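Local coordinates for mirolysin (Tannerella forsythia, PDB 6R7V), which probably cleaves proteins as a zinc metallopeptidase of the pappalysin family, and is captured here as a latent zymogen with a cysteine bound to the zinc, at residues 27-32 with 283-288; 101-106 with 150-155; 133-138 with 181-186; 247-252 with 256-261. The protein carries 1 engineered substitution. One frame throughout, in Å; residues are numbered along the deposited sequence. Where two conformers were deposited one is given.

Contact 1: 27-32 with 283-288; sequences TDWENQ and VERMRS
E30 and R285 meet end-on, each oxygen of the carboxylate taking one terminal nitrogen of the guanidinium. R285 NH2 reaches E30 OE1 at 2.8 Å, and R285 NH1 donates to E30 OE2 at 2.9 Å with an almost straight N-H...O angle of 174°. Both oxygens use their syn lone pairs and the two flat groups are only 20° from coplanar, so the paired bonds fix the rotation of each about the axis joining them. R285 gets there with a doubly bent chain, turning at both chi2 and chi3. The indole of W29 flanks the bridge, with R285 NH1 at 4.4 Å from W29 NE1, near the plane of the ring. The salt bridge links helix 20-32, which follows the zinc-bound C6 in sequence and probably belongs to the prosegment, to helix 280-288 near the C-terminal end of the chain. In the next shell D214, between the zinc ligands H211 and H217 in sequence, accepts from W29 NE1 and pairs with R285 NH1 through the same OD2; R285 NH1 therefore serves two carboxylates. A glycerol, probably from the crystallisation liquor, also bonds to E30 OE2, and R216 makes a long, weak ion pair with that oxygen. Further back, M286 settles helix 280-288 against F78 and L213, while R287 ties it to the carbonyls of P41, S43 and A99.

Contact 2: 101-106 with 150-155; sequences IEFKLA and RYLNIW
F103 and L152 point at one another from strands 101-105 and 152-157, and their side chains meet at a slant: the methyl CD2 of L152 comes to the rim of the phenyl ring, near its plane, 4.1 Å from F103 CE2. L152 holds CG anti to its own backbone nitrogen (chi1 160°), which carries the isobutyl group out to that rim. A second touch follows just beyond the end of strand 101-105, where A106 CB lies at the edge of the Y151 ring, 3.6 Å from Y151 CE1 and 3.9 Å from Y151 CD1. Neither ring offers a face to its partner in this contact. Instead, F103 packs edge-to-face with F78 and Y151 edge-to-face with W146, while the Y151 hydroxyl bonds to the carbonyl of R108. Strand 45-55 runs between the two segments and is parallel to both, which explains why the CA atoms of F103 and L152 stand 9.1 Å apart; L152 also rests on I47 of that strand. Helix 203-212, which provides zinc ligands H207 and H211, packs over this face of the sheet through V209 on F103 and W212 on L152. All four touching residues are buried and what they exchange is purely apolar. The pairing is therefore one of shape and dispersion without directional bonds, and the backbone hydrogen bonds of E102 and K104 go to strand 45-55 instead.

Contact 3: 133-138 with 181-186; sequences DNVKFS and GVVIHY
K136, whose CE lies 3.5 Å from V183 CG2, carries its ammonium group over the carboxylate of D133: K136 NZ meets D133 OD1 at 3.0 Å from above the carboxylate plane, 39° out of it, in a salt bridge within the 133-138 loop. The same OD1 also bonds to the hydroxyl of Y166. Beyond CG the lysine chain is extended, and its aliphatic part crosses V183 on the way to a polar cluster. There K136 NZ also donates to the carbonyl of T179 and to a water at 2.7 Å, and that water donates a hydrogen bond to G181 O at 2.9 Å. The buried charge is thus satisfied by three partners, a carboxylate, a carbonyl and a water, and the water joins the loop to the backbone of G181. Alongside, V135 and V183 reach for each other tip to tip, with V135 CG1 at 3.8 Å from V183 CG2 and 3.9 Å from V183 CG1. A chi1 of -177° spreads both methyls of V183 against V135. V182 points away from the loop, toward helix 203-212, where it touches W212 and the engineered A208. Loop 133-138 therefore packs on the sheet face turned away from the zinc helix. Strand 182-185 lies between parallel 152-157 and antiparallel 165-167, consistent with the metzincin fold, whose sheet is parallel except for one edge strand beside the active-site cleft.

Contact 4: 247-252 with 256-261; sequences SFPKTD and NTSPGV
F248 and P259 lie side by side, pointing the same way, with F248 CE1 3.8 Å from P259 CB. A chi1 of 176° swings the phenyl ring across to P259, and one face of that ring is covered by CB of P249, which follows through a cis peptide; P259 is likewise preceded by one. T251 turns its methyl CG2 onto the backbone opposite, 3.8 Å from T257 C. D252 takes the less usual rotamer with CG between N and C (chi1 67°), and its carboxylate crosses V261 at about a right angle, D252 OD2 coming 3.5 Å from V261 CG1. The carboxylate is well tied down: OD1 accepts from the amides of C254, closing an Asx turn, and T255, while OD2 accepts from that of the calcium ligand G239. One direct hydrogen bond joins the two arms, V261 N to K250 O at 2.9 Å, nearly straight at 170°. A water accepting from K250 N, 2.8 Å away, lies close to the carbonyls of P259 and V261 as well. This irregular surface segment folds back on itself within the long loop between strands 243-244 and 269-270, and P259 leans on A91 and F92 of helix 90-93.

Contacts 2 and 3 form one unit: their centres are 14 Å apart, and the neighbouring strands 152-157 and 182-185 probably hydrogen-bond through the backbone of W155 to V182 and I184. Their segments alternate along the chain, and both reach the same mixed sheet, contact 2 on the face under the zinc-binding helix 203-212 and contact 3 on the other. Contact 1 brackets all the rest in sequence, its centre about 21 Å from that of contact 2 and 25 Å from that of contact 3; it ties helix 20-32, probably of the prosegment, to the catalytic part. Contact 4 follows 2 and 3 in sequence, its centre about 36 Å from each, across the chain's centre, in the calcium-bearing, disulfide-linked loop region.

Contact 1: 27-32 with 283-288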
loop_
_atom_site.group_PDB
_atom_site.type_symbol
_atom_site.label_atom_id
_atom_site.label_comp_id
_atom_site.label_asym_id
_atom_site.label_seq_id
_atom_site.Cartn_x
_atom_site.Cartn_y
_atom_site.Cartn_z
ATOM N N THR A 27 -18.705 -2.249 6.228
ATOM C CA THR A 27 -19.936 -2.313 5.443
ATOM C C THR A 27 -20.459 -0.909 5.158
ATOM O O THR A 27 -20.862 -0.668 4.019
ATOM C CB THR A 27 -20.974 -3.166 6.178
ATOM O OG1 THR A 27 -20.402 -4.450 6.410
ATOM C CG2 THR A 27 -22.286 -3.321 5.411
ATOM N N ASP A 28 -20.438 0.012 6.159
ATOM C CA ASP A 28 -20.905 1.398 5.984
ATOM C C ASP A 28 -20.049 2.094 4.941
ATOM O O ASP A 28 -20.562 2.752 4.039
ATOM C CB ASP A 28 -20.849 2.214 7.295
ATOM C CG ASP A 28 -21.806 1.830 8.404
ATOM O OD1 ASP A 28 -22.874 1.265 8.098
ATOM O OD2 ASP A 28 -21.499 2.134 9.577
ATOM N N TRP A 29 -18.721 1.917 5.052
ATOM C CA TRP A 29 -17.781 2.524 4.109
ATOM C C TRP A 29 -18.095 2.114 2.657
ATOM O O TRP A 29 -18.184 2.974 1.766
ATOM C CB TRP A 29 -16.361 2.085 4.510
ATOM C CG TRP A 29 -15.278 2.741 3.697
ATOM C CD1 TRP A 29 -14.715 2.274 2.542
ATOM C CD2 TRP A 29 -14.635 3.985 3.983
ATOM N NE1 TRP A 29 -13.790 3.176 2.069
ATOM C CE2 TRP A 29 -13.697 4.222 2.952
ATOM C CE3 TRP A 29 -14.756 4.930 5.021
ATOM C CZ2 TRP A 29 -12.882 5.359 2.928
ATOM C CZ3 TRP A 29 -13.940 6.053 5.002
ATOM C CH2 TRP A 29 -13.047 6.281 3.945
ATOM N N GLU A 30 -18.328 0.816 2.433
ATOM C CA GLU A 30 -18.621 0.309 1.082
ATOM C C GLU A 30 -19.987 0.752 0.558
ATOM O O GLU A 30 -20.124 0.971 -0.644
ATOM C CB GLU A 30 -18.545 -1.227 1.042
ATOM C CG GLU A 30 -17.121 -1.748 1.114
ATOM C CD GLU A 30 -16.210 -1.228 0.018
ATOM O OE1 GLU A 30 -16.634 -1.206 -1.161
ATOM O OE2 GLU A 30 -15.066 -0.839 0.348
ATOM N N ASN A 31 -20.983 0.904 1.447
ATOM C CA ASN A 31 -22.337 1.347 1.071
ATOM C C ASN A 31 -22.320 2.817 0.653
ATOM O O ASN A 31 -23.124 3.226 -0.192
ATOM C CB ASN A 31 -23.321 1.144 2.231
ATOM C CG ASN A 31 -23.785 -0.280 2.460
ATOM O OD1 ASN A 31 -23.746 -1.141 1.570
ATOM N ND2 ASN A 31 -24.272 -0.555 3.670
ATOM N N GLN A 32 -21.386 3.599 1.229
ATOM C CA GLN A 32 -21.232 5.044 1.034
ATOM C C GLN A 32 -20.159 5.438 0.010
ATOM O O GLN A 32 -20.114 6.609 -0.372
ATOM C CB GLN A 32 -20.877 5.697 2.385
ATOM C CG GLN A 32 -22.093 5.890 3.300
ATOM C CD GLN A 32 -21.854 5.520 4.748
ATOM O OE1 GLN A 32 -22.530 4.643 5.305
ATOM N NE2 GLN A 32 -20.900 6.178 5.398
ATOM N N VAL A 283 -7.528 1.724 -9.860
ATOM C CA VAL A 283 -7.182 3.148 -9.963
ATOM C C VAL A 283 -8.372 4.044 -9.554
ATOM O O VAL A 283 -8.181 5.033 -8.831
ATOM C CB VAL A 283 -6.729 3.480 -11.405
ATOM C CG1 VAL A 283 -6.757 4.988 -11.660
ATOM C CG2 VAL A 283 -5.344 2.902 -11.634
ATOM N N GLU A 284 -9.554 3.754 -10.068
ATOM C CA GLU A 284 -10.740 4.547 -9.734
ATOM C C GLU A 284 -10.963 4.568 -8.233
ATOM O O GLU A 284 -11.236 5.637 -7.672
ATOM C CB GLU A 284 -11.987 4.002 -10.443
ATOM C CG GLU A 284 -12.014 4.207 -11.947
ATOM C CD GLU A 284 -13.203 3.534 -12.607
ATOM O OE1 GLU A 284 -14.296 4.145 -12.630
ATOM O OE2 GLU A 284 -13.046 2.388 -13.087
ATOM N N ARG A 285 -10.827 3.402 -7.573
ATOM C CA ARG A 285 -11.058 3.331 -6.148
ATOM C C ARG A 285 -10.016 4.171 -5.400
ATOM O O ARG A 285 -10.368 4.898 -4.467
ATOM C CB ARG A 285 -11.029 1.871 -5.693
ATOM C CG ARG A 285 -11.054 1.684 -4.196
ATOM C CD ARG A 285 -12.297 2.231 -3.538
ATOM N NE ARG A 285 -13.434 1.371 -3.772
ATOM C CZ ARG A 285 -14.014 0.627 -2.841
ATOM N NH1 ARG A 285 -13.628 0.711 -1.576
ATOM N NH2 ARG A 285 -15.022 -0.157 -3.154
ATOM N N MET A 286 -8.743 4.059 -5.781
ATOM C CA MET A 286 -7.680 4.810 -5.089
ATOM C C MET A 286 -7.849 6.315 -5.273
ATOM O O MET A 286 -7.766 7.080 -4.304
ATOM C CB MET A 286 -6.310 4.353 -5.629
ATOM C CG MET A 286 -6.016 2.898 -5.251
ATOM S SD MET A 286 -4.266 2.466 -5.523
ATOM C CE MET A 286 -4.256 2.358 -7.350
ATOM N N ARG A 287 -8.163 6.753 -6.497
ATOM C CA ARG A 287 -8.277 8.184 -6.729
ATOM C C ARG A 287 -9.494 8.811 -6.056
ATOM O O ARG A 287 -9.489 10.009 -5.733
ATOM C CB ARG A 287 -8.353 8.476 -8.223
ATOM C CG ARG A 287 -7.038 8.120 -8.945
ATOM C CD ARG A 287 -7.162 8.438 -10.434
ATOM N NE ARG A 287 -7.428 9.856 -10.697
ATOM C CZ ARG A 287 -6.512 10.820 -10.650
ATOM N NH1 ARG A 287 -5.234 10.530 -10.388
ATOM N NH2 ARG A 287 -6.859 12.087 -10.874
ATOM N N SER A 288 -10.527 7.981 -5.835
ATOM C CA SER A 288 -11.773 8.456 -5.222
ATOM C C SER A 288 -11.554 9.020 -3.812
ATOM O O SER A 288 -12.336 9.881 -3.380
ATOM C CB SER A 288 -12.820 7.344 -5.193
ATOM O OG SER A 288 -12.550 6.361 -4.208
#

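Contact 2: 101-106 with 150-155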
loop_
_atom_site.group_PDB
_atom_site.type_symbol
_atom_site.label_atom_id
_atom_site.label_comp_id
_atom_site.label_asym_id
_atom_site.label_seq_id
_atom_site.Cartn_x
_atom_site.Cartn_y
_atom_site.Cartn_z
ATOM N N ILE A 101 -0.932 9.107 -9.823
ATOM C CA ILE A 101 -0.580 9.490 -8.466
ATOM C C ILE A 101 0.942 9.538 -8.420
ATOM O O ILE A 101 1.602 8.564 -8.804
ATOM C CB ILE A 101 -1.166 8.479 -7.440
ATOM C CG1 ILE A 101 -2.694 8.478 -7.481
ATOM C CG2 ILE A 101 -0.677 8.817 -6.022
ATOM C CD1 ILE A 101 -3.377 7.369 -6.598
ATOM N N GLU A 102 1.482 10.656 -7.920
ATOM C CA GLU A 102 2.914 10.896 -7.715
ATOM C C GLU A 102 3.272 10.910 -6.254
ATOM O O GLU A 102 2.480 11.391 -5.446
ATOM C CB GLU A 102 3.304 12.297 -8.241
ATOM C CG GLU A 102 3.435 12.488 -9.718
ATOM C CD GLU A 102 3.638 13.948 -10.092
ATOM O OE1 GLU A 102 3.793 14.817 -9.204
ATOM O OE2 GLU A 102 3.553 14.226 -11.294
ATOM N N PHE A 103 4.515 10.555 -5.940
ATOM C CA PHE A 103 5.036 10.519 -4.578
ATOM C C PHE A 103 6.295 11.325 -4.536
ATOM O O PHE A 103 7.126 11.215 -5.438
ATOM C CB PHE A 103 5.335 9.077 -4.146
ATOM C CG PHE A 103 4.124 8.180 -4.133
ATOM C CD1 PHE A 103 3.666 7.582 -5.307
ATOM C CD2 PHE A 103 3.413 7.960 -2.956
ATOM C CE1 PHE A 103 2.540 6.757 -5.296
ATOM C CE2 PHE A 103 2.260 7.166 -2.955
ATOM C CZ PHE A 103 1.834 6.560 -4.131
ATOM N N LYS A 104 6.429 12.185 -3.521
ATOM C CA LYS A 104 7.665 12.953 -3.379
ATOM C C LYS A 104 8.035 13.009 -1.932
ATOM O O LYS A 104 7.177 13.278 -1.084
ATOM C CB LYS A 104 7.544 14.393 -3.919
ATOM C CG LYS A 104 7.374 14.535 -5.418
ATOM C CD LYS A 104 7.306 16.024 -5.808
ATOM C CE LYS A 104 6.733 16.164 -7.187
ATOM N NZ LYS A 104 6.740 17.569 -7.657
ATOM N N LEU A 105 9.334 12.864 -1.634
ATOM C CA LEU A 105 9.745 13.017 -0.257
ATOM C C LEU A 105 9.522 14.460 0.194
ATOM O O LEU A 105 9.819 15.406 -0.549
ATOM C CB LEU A 105 11.225 12.669 -0.110
ATOM C CG LEU A 105 11.573 11.175 -0.270
ATOM C CD1 LEU A 105 13.110 10.989 -0.294
ATOM C CD2 LEU A 105 11.014 10.357 0.916
ATOM N N ALA A 106 8.999 14.624 1.404
ATOM C CA ALA A 106 8.762 15.942 1.975
ATOM C C ALA A 106 10.040 16.751 2.072
ATOM O O ALA A 106 11.112 16.207 2.301
ATOM C CB ALA A 106 8.166 15.786 3.371
ATOM N N ARG A 150 -1.481 15.428 6.107
ATOM C CA ARG A 150 -0.635 16.055 5.106
ATOM C C ARG A 150 0.459 15.170 4.541
ATOM O O ARG A 150 0.928 15.460 3.440
ATOM C CB ARG A 150 0.010 17.299 5.705
ATOM C CG ARG A 150 -1.059 18.365 5.987
ATOM C CD ARG A 150 -0.504 19.620 6.585
ATOM N NE ARG A 150 -1.531 20.220 7.433
ATOM C CZ ARG A 150 -1.388 21.350 8.112
ATOM N NH1 ARG A 150 -0.260 22.043 8.028
ATOM N NH2 ARG A 150 -2.373 21.800 8.876
ATOM N N TYR A 151 0.905 14.167 5.281
ATOM C CA TYR A 151 1.991 13.303 4.823
ATOM C C TYR A 151 1.586 11.868 4.851
ATOM O O TYR A 151 0.888 11.420 5.767
ATOM C CB TYR A 151 3.219 13.412 5.782
ATOM C CG TYR A 151 3.740 14.817 6.001
ATOM C CD1 TYR A 151 4.805 15.314 5.249
ATOM C CD2 TYR A 151 3.252 15.611 7.042
ATOM C CE1 TYR A 151 5.335 16.580 5.496
ATOM C CE2 TYR A 151 3.809 16.855 7.330
ATOM C CZ TYR A 151 4.843 17.340 6.547
ATOM O OH TYR A 151 5.348 18.586 6.806
ATOM N N LEU A 152 2.086 11.112 3.869
ATOM C CA LEU A 152 2.069 9.652 3.952
ATOM C C LEU A 152 3.307 9.263 4.731
ATOM O O LEU A 152 4.434 9.538 4.312
ATOM C CB LEU A 152 2.054 8.963 2.581
ATOM C CG LEU A 152 2.510 7.473 2.527
ATOM C CD1 LEU A 152 1.569 6.540 3.326
ATOM C CD2 LEU A 152 2.570 6.952 1.100
ATOM N N ASN A 153 3.085 8.601 5.871
ATOM C CA ASN A 153 4.148 8.099 6.733
ATOM C C ASN A 153 4.453 6.648 6.402
ATOM O O ASN A 153 3.541 5.805 6.440
ATOM C CB ASN A 153 3.730 8.179 8.194
ATOM C CG ASN A 153 3.639 9.570 8.729
ATOM O OD1 ASN A 153 4.543 10.063 9.421
ATOM N ND2 ASN A 153 2.557 10.250 8.422
ATOM N N ILE A 154 5.714 6.369 6.048
ATOM C CA ILE A 154 6.173 5.027 5.758
ATOM C C ILE A 154 7.231 4.668 6.770
ATOM O O ILE A 154 8.313 5.293 6.753
ATOM C CB ILE A 154 6.741 4.879 4.340
ATOM C CG1 ILE A 154 5.735 5.321 3.248
ATOM C CG2 ILE A 154 7.190 3.423 4.151
ATOM C CD1 ILE A 154 6.325 5.203 1.780
ATOM N N TRP A 155 6.937 3.725 7.680
ATOM C CA TRP A 155 7.921 3.308 8.676
ATOM C C TRP A 155 8.663 2.117 8.129
ATOM O O TRP A 155 8.030 1.240 7.513
ATOM C CB TRP A 155 7.228 2.942 9.994
ATOM C CG TRP A 155 6.706 4.101 10.763
ATOM C CD1 TRP A 155 7.326 4.722 11.811
ATOM C CD2 TRP A 155 5.384 4.663 10.685
ATOM N NE1 TRP A 155 6.503 5.696 12.341
ATOM C CE2 TRP A 155 5.314 5.702 11.641
ATOM C CE3 TRP A 155 4.265 4.433 9.853
ATOM C CZ2 TRP A 155 4.145 6.448 11.848
ATOM C CZ3 TRP A 155 3.125 5.203 10.032
ATOM C CH2 TRP A 155 3.054 6.168 11.046
#

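Contact 3: 133-138 with 181-186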
loop_
_atom_site.group_PDB
_atom_site.type_symbol
_atom_site.label_atom_id
_atom_site.label_comp_id
_atom_site.label_asym_id
_atom_site.label_seq_id
_atom_site.Cartn_x
_atom_site.Cartn_y
_atom_site.Cartn_z
ATOM N N ASP A 133 1.511 -1.779 17.079
ATOM C CA ASP A 133 1.787 -0.564 16.278
ATOM C C ASP A 133 2.905 0.243 16.958
ATOM O O ASP A 133 2.983 1.469 16.830
ATOM C CB ASP A 133 0.512 0.309 16.108
ATOM C CG ASP A 133 -0.100 0.314 14.725
ATOM O OD1 ASP A 133 0.599 -0.087 13.762
ATOM O OD2 ASP A 133 -1.260 0.725 14.602
ATOM N N ASN A 134 3.795 -0.451 17.685
ATOM C CA ASN A 134 4.820 0.238 18.454
ATOM C C ASN A 134 5.837 1.013 17.590
ATOM O O ASN A 134 6.457 1.960 18.097
ATOM C CB ASN A 134 5.541 -0.694 19.447
ATOM C CG ASN A 134 6.061 -2.037 18.942
ATOM O OD1 ASN A 134 5.671 -2.556 17.887
ATOM N ND2 ASN A 134 6.951 -2.654 19.727
ATOM N N VAL A 135 5.979 0.674 16.289
ATOM C CA VAL A 135 6.947 1.431 15.469
ATOM C C VAL A 135 6.455 2.882 15.254
ATOM O O VAL A 135 7.239 3.761 14.883
ATOM C CB VAL A 135 7.215 0.702 14.109
ATOM C CG1 VAL A 135 6.049 0.891 13.128
ATOM C CG2 VAL A 135 8.513 1.190 13.461
ATOM N N LYS A 136 5.151 3.118 15.480
ATOM C CA LYS A 136 4.539 4.407 15.185
ATOM C C LYS A 136 4.502 5.325 16.385
ATOM O O LYS A 136 3.930 6.418 16.299
ATOM C CB LYS A 136 3.101 4.177 14.664
ATOM C CG LYS A 136 3.069 3.279 13.446
ATOM C CD LYS A 136 1.647 3.105 12.942
ATOM C CE LYS A 136 1.632 2.220 11.704
ATOM N NZ LYS A 136 0.259 1.740 11.368
ATOM N N PHE A 137 5.165 4.933 17.477
ATOM C CA PHE A 137 5.158 5.731 18.689
ATOM C C PHE A 137 6.543 5.880 19.275
ATOM O O PHE A 137 7.177 4.891 19.672
ATOM C CB PHE A 137 4.237 5.111 19.733
ATOM C CG PHE A 137 2.802 5.147 19.275
ATOM C CD1 PHE A 137 2.149 3.983 18.890
ATOM C CD2 PHE A 137 2.106 6.356 19.216
ATOM C CE1 PHE A 137 0.816 4.024 18.460
ATOM C CE2 PHE A 137 0.781 6.398 18.766
ATOM C CZ PHE A 137 0.140 5.229 18.422
ATOM N N SER A 138 7.003 7.121 19.369
ATOM C CA SER A 138 8.298 7.425 19.972
ATOM C C SER A 138 8.435 6.841 21.386
ATOM O O SER A 138 9.496 6.311 21.737
ATOM C CB SER A 138 8.501 8.929 20.030
ATOM O OG SER A 138 8.530 9.487 18.728
ATOM N N GLY A 181 -0.936 5.106 7.784
ATOM C CA GLY A 181 0.291 4.978 7.025
ATOM C C GLY A 181 0.625 3.538 6.773
ATOM O O GLY A 181 -0.261 2.653 6.863
ATOM N N VAL A 182 1.911 3.298 6.414
ATOM C CA VAL A 182 2.335 1.942 6.060
ATOM C C VAL A 182 3.666 1.620 6.696
ATOM O O VAL A 182 4.479 2.517 6.993
ATOM C CB VAL A 182 2.362 1.650 4.530
ATOM C CG1 VAL A 182 1.018 1.977 3.862
ATOM C CG2 VAL A 182 3.501 2.376 3.827
ATOM N N VAL A 183 3.857 0.324 6.999
ATOM C CA VAL A 183 5.074 -0.168 7.660
ATOM C C VAL A 183 5.657 -1.244 6.760
ATOM O O VAL A 183 4.926 -2.176 6.353
ATOM C CB VAL A 183 4.769 -0.732 9.070
ATOM C CG1 VAL A 183 6.053 -1.162 9.769
ATOM C CG2 VAL A 183 4.028 0.287 9.947
ATOM N N ILE A 184 6.972 -1.144 6.458
ATOM C CA ILE A 184 7.624 -2.106 5.590
ATOM C C ILE A 184 8.839 -2.716 6.269
ATOM O O ILE A 184 9.633 -1.992 6.878
ATOM C CB ILE A 184 8.039 -1.448 4.233
ATOM C CG1 ILE A 184 6.901 -0.634 3.531
ATOM C CG2 ILE A 184 8.595 -2.536 3.237
ATOM C CD1 ILE A 184 5.681 -1.564 3.071
ATOM N N HIS A 185 9.062 -4.020 6.064
ATOM C CA HIS A 185 10.260 -4.677 6.604
ATOM C C HIS A 185 11.465 -4.099 5.900
ATOM O O HIS A 185 11.473 -4.006 4.670
ATOM C CB HIS A 185 10.148 -6.177 6.321
ATOM C CG HIS A 185 11.109 -7.027 7.084
ATOM N ND1 HIS A 185 12.471 -6.850 6.981
ATOM C CD2 HIS A 185 10.857 -7.988 8.001
ATOM C CE1 HIS A 185 13.012 -7.734 7.811
ATOM N NE2 HIS A 185 12.085 -8.424 8.468
ATOM N N TYR A 186 12.503 -3.751 6.650
ATOM C CA TYR A 186 13.714 -3.129 6.093
ATOM C C TYR A 186 14.379 -3.974 5.016
ATOM O O TYR A 186 15.050 -3.408 4.153
ATOM C CB TYR A 186 14.710 -2.798 7.218
ATOM C CG TYR A 186 15.507 -3.974 7.741
ATOM C CD1 TYR A 186 14.972 -4.845 8.692
ATOM C CD2 TYR A 186 16.798 -4.225 7.282
ATOM C CE1 TYR A 186 15.688 -5.952 9.148
ATOM C CE2 TYR A 186 17.518 -5.331 7.725
ATOM C CZ TYR A 186 16.966 -6.182 8.669
ATOM O OH TYR A 186 17.695 -7.245 9.145
HETATM O O HOH W 1 0.333 0.664 8.857
#

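Contact 4: 247-252 with 256-261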
loop_
_atom_site.group_PDB
_atom_site.type_symbol
_atom_site.label_atom_id
_atom_site.label_comp_id
_atom_site.label_asym_id
_atom_site.label_seq_id
_atom_site.Cartn_x
_atom_site.Cartn_y
_atom_site.Cartn_z
ATOM N N SER A 247 2.583 -19.170 -14.030
ATOM C CA SER A 247 2.684 -19.059 -15.475
ATOM C C SER A 247 1.328 -18.729 -16.065
ATOM O O SER A 247 0.308 -19.261 -15.632
ATOM C CB SER A 247 3.243 -20.339 -16.085
ATOM O OG SER A 247 3.507 -20.160 -17.470
ATOM N N PHE A 248 1.318 -17.814 -16.998
ATOM C CA PHE A 248 0.075 -17.411 -17.639
ATOM C C PHE A 248 -0.357 -18.419 -18.701
ATOM O O PHE A 248 0.472 -18.819 -19.528
ATOM C CB PHE A 248 0.214 -16.031 -18.300
ATOM C CG PHE A 248 -1.022 -15.603 -19.054
ATOM C CD1 PHE A 248 -2.095 -15.017 -18.390
ATOM C CD2 PHE A 248 -1.130 -15.821 -20.425
ATOM C CE1 PHE A 248 -3.250 -14.658 -19.080
ATOM C CE2 PHE A 248 -2.286 -15.439 -21.118
ATOM C CZ PHE A 248 -3.335 -14.855 -20.436
ATOM N N PRO A 249 -1.666 -18.754 -18.786
ATOM C CA PRO A 249 -2.750 -18.380 -17.866
ATOM C C PRO A 249 -2.858 -19.323 -16.670
ATOM O O PRO A 249 -2.514 -20.521 -16.768
ATOM C CB PRO A 249 -4.000 -18.492 -18.751
ATOM C CG PRO A 249 -3.674 -19.580 -19.744
ATOM C CD PRO A 249 -2.158 -19.621 -19.880
ATOM N N LYS A 250 -3.305 -18.781 -15.518
ATOM C CA LYS A 250 -3.576 -19.611 -14.344
ATOM C C LYS A 250 -5.068 -19.529 -14.051
ATOM O O LYS A 250 -5.570 -18.457 -13.757
ATOM C CB LYS A 250 -2.742 -19.210 -13.116
ATOM C CG LYS A 250 -2.925 -20.218 -11.962
ATOM C CD LYS A 250 -1.977 -20.009 -10.812
ATOM C CE LYS A 250 -2.293 -20.973 -9.682
ATOM N NZ LYS A 250 -1.390 -20.732 -8.522
ATOM N N THR A 251 -5.783 -20.640 -14.156
ATOM C CA THR A 251 -7.216 -20.626 -13.868
ATOM C C THR A 251 -7.442 -21.236 -12.480
ATOM O O THR A 251 -6.531 -21.858 -11.928
ATOM C CB THR A 251 -7.972 -21.401 -14.968
ATOM O OG1 THR A 251 -7.543 -22.759 -14.941
ATOM C CG2 THR A 251 -7.742 -20.839 -16.364
ATOM N N ASP A 252 -8.642 -21.064 -11.912
ATOM C CA ASP A 252 -8.993 -21.694 -10.638
ATOM C C ASP A 252 -10.501 -21.988 -10.607
ATOM O O ASP A 252 -11.152 -21.808 -11.627
ATOM C CB ASP A 252 -8.513 -20.878 -9.419
ATOM C CG ASP A 252 -9.132 -19.527 -9.154
ATOM O OD1 ASP A 252 -10.174 -19.204 -9.784
ATOM O OD2 ASP A 252 -8.593 -18.791 -8.291
ATOM N N ASN A 256 -12.610 -20.194 -14.126
ATOM C CA ASN A 256 -12.051 -21.429 -14.675
ATOM C C ASN A 256 -11.697 -21.353 -16.170
ATOM O O ASN A 256 -11.305 -22.375 -16.741
ATOM C CB ASN A 256 -12.990 -22.622 -14.400
ATOM C CG ASN A 256 -14.415 -22.460 -14.878
ATOM O OD1 ASN A 256 -14.733 -21.621 -15.728
ATOM N ND2 ASN A 256 -15.307 -23.273 -14.334
ATOM N N THR A 257 -11.812 -20.171 -16.798
ATOM C CA THR A 257 -11.478 -20.029 -18.225
ATOM C C THR A 257 -10.381 -18.993 -18.438
ATOM O O THR A 257 -10.333 -17.986 -17.713
ATOM C CB THR A 257 -12.713 -19.652 -19.067
ATOM O OG1 THR A 257 -13.249 -18.400 -18.619
ATOM C CG2 THR A 257 -13.783 -20.726 -19.060
ATOM N N SER A 258 -9.512 -19.218 -19.453
ATOM C CA SER A 258 -8.442 -18.290 -19.844
ATOM C C SER A 258 -9.093 -16.941 -20.173
ATOM O O SER A 258 -10.227 -16.945 -20.679
ATOM C CB SER A 258 -7.639 -18.833 -21.027
ATOM O OG SER A 258 -6.589 -17.966 -21.439
ATOM N N PRO A 259 -8.530 -15.773 -19.774
ATOM C CA PRO A 259 -7.176 -15.522 -19.236
ATOM C C PRO A 259 -6.957 -15.870 -17.757
ATOM O O PRO A 259 -5.850 -15.682 -17.271
ATOM C CB PRO A 259 -6.983 -14.018 -19.477
ATOM C CG PRO A 259 -8.374 -13.451 -19.416
ATOM C CD PRO A 259 -9.233 -14.510 -20.069
ATOM N N GLY A 260 -7.976 -16.368 -17.058
ATOM C CA GLY A 260 -7.814 -16.802 -15.672
ATOM C C GLY A 260 -7.695 -15.677 -14.657
ATOM O O GLY A 260 -8.295 -14.611 -14.805
ATOM N N VAL A 261 -6.921 -15.922 -13.598
ATOM C CA VAL A 261 -6.784 -14.961 -12.510
ATOM C C VAL A 261 -5.580 -14.050 -12.705
ATOM O O VAL A 261 -4.574 -14.407 -13.301
ATOM C CB VAL A 261 -6.792 -15.661 -11.136
ATOM C CG1 VAL A 261 -8.080 -16.484 -10.938
ATOM C CG2 VAL A 261 -5.546 -16.524 -10.915
HETATM O O HOH W 2 -3.814 -16.020 -15.511
#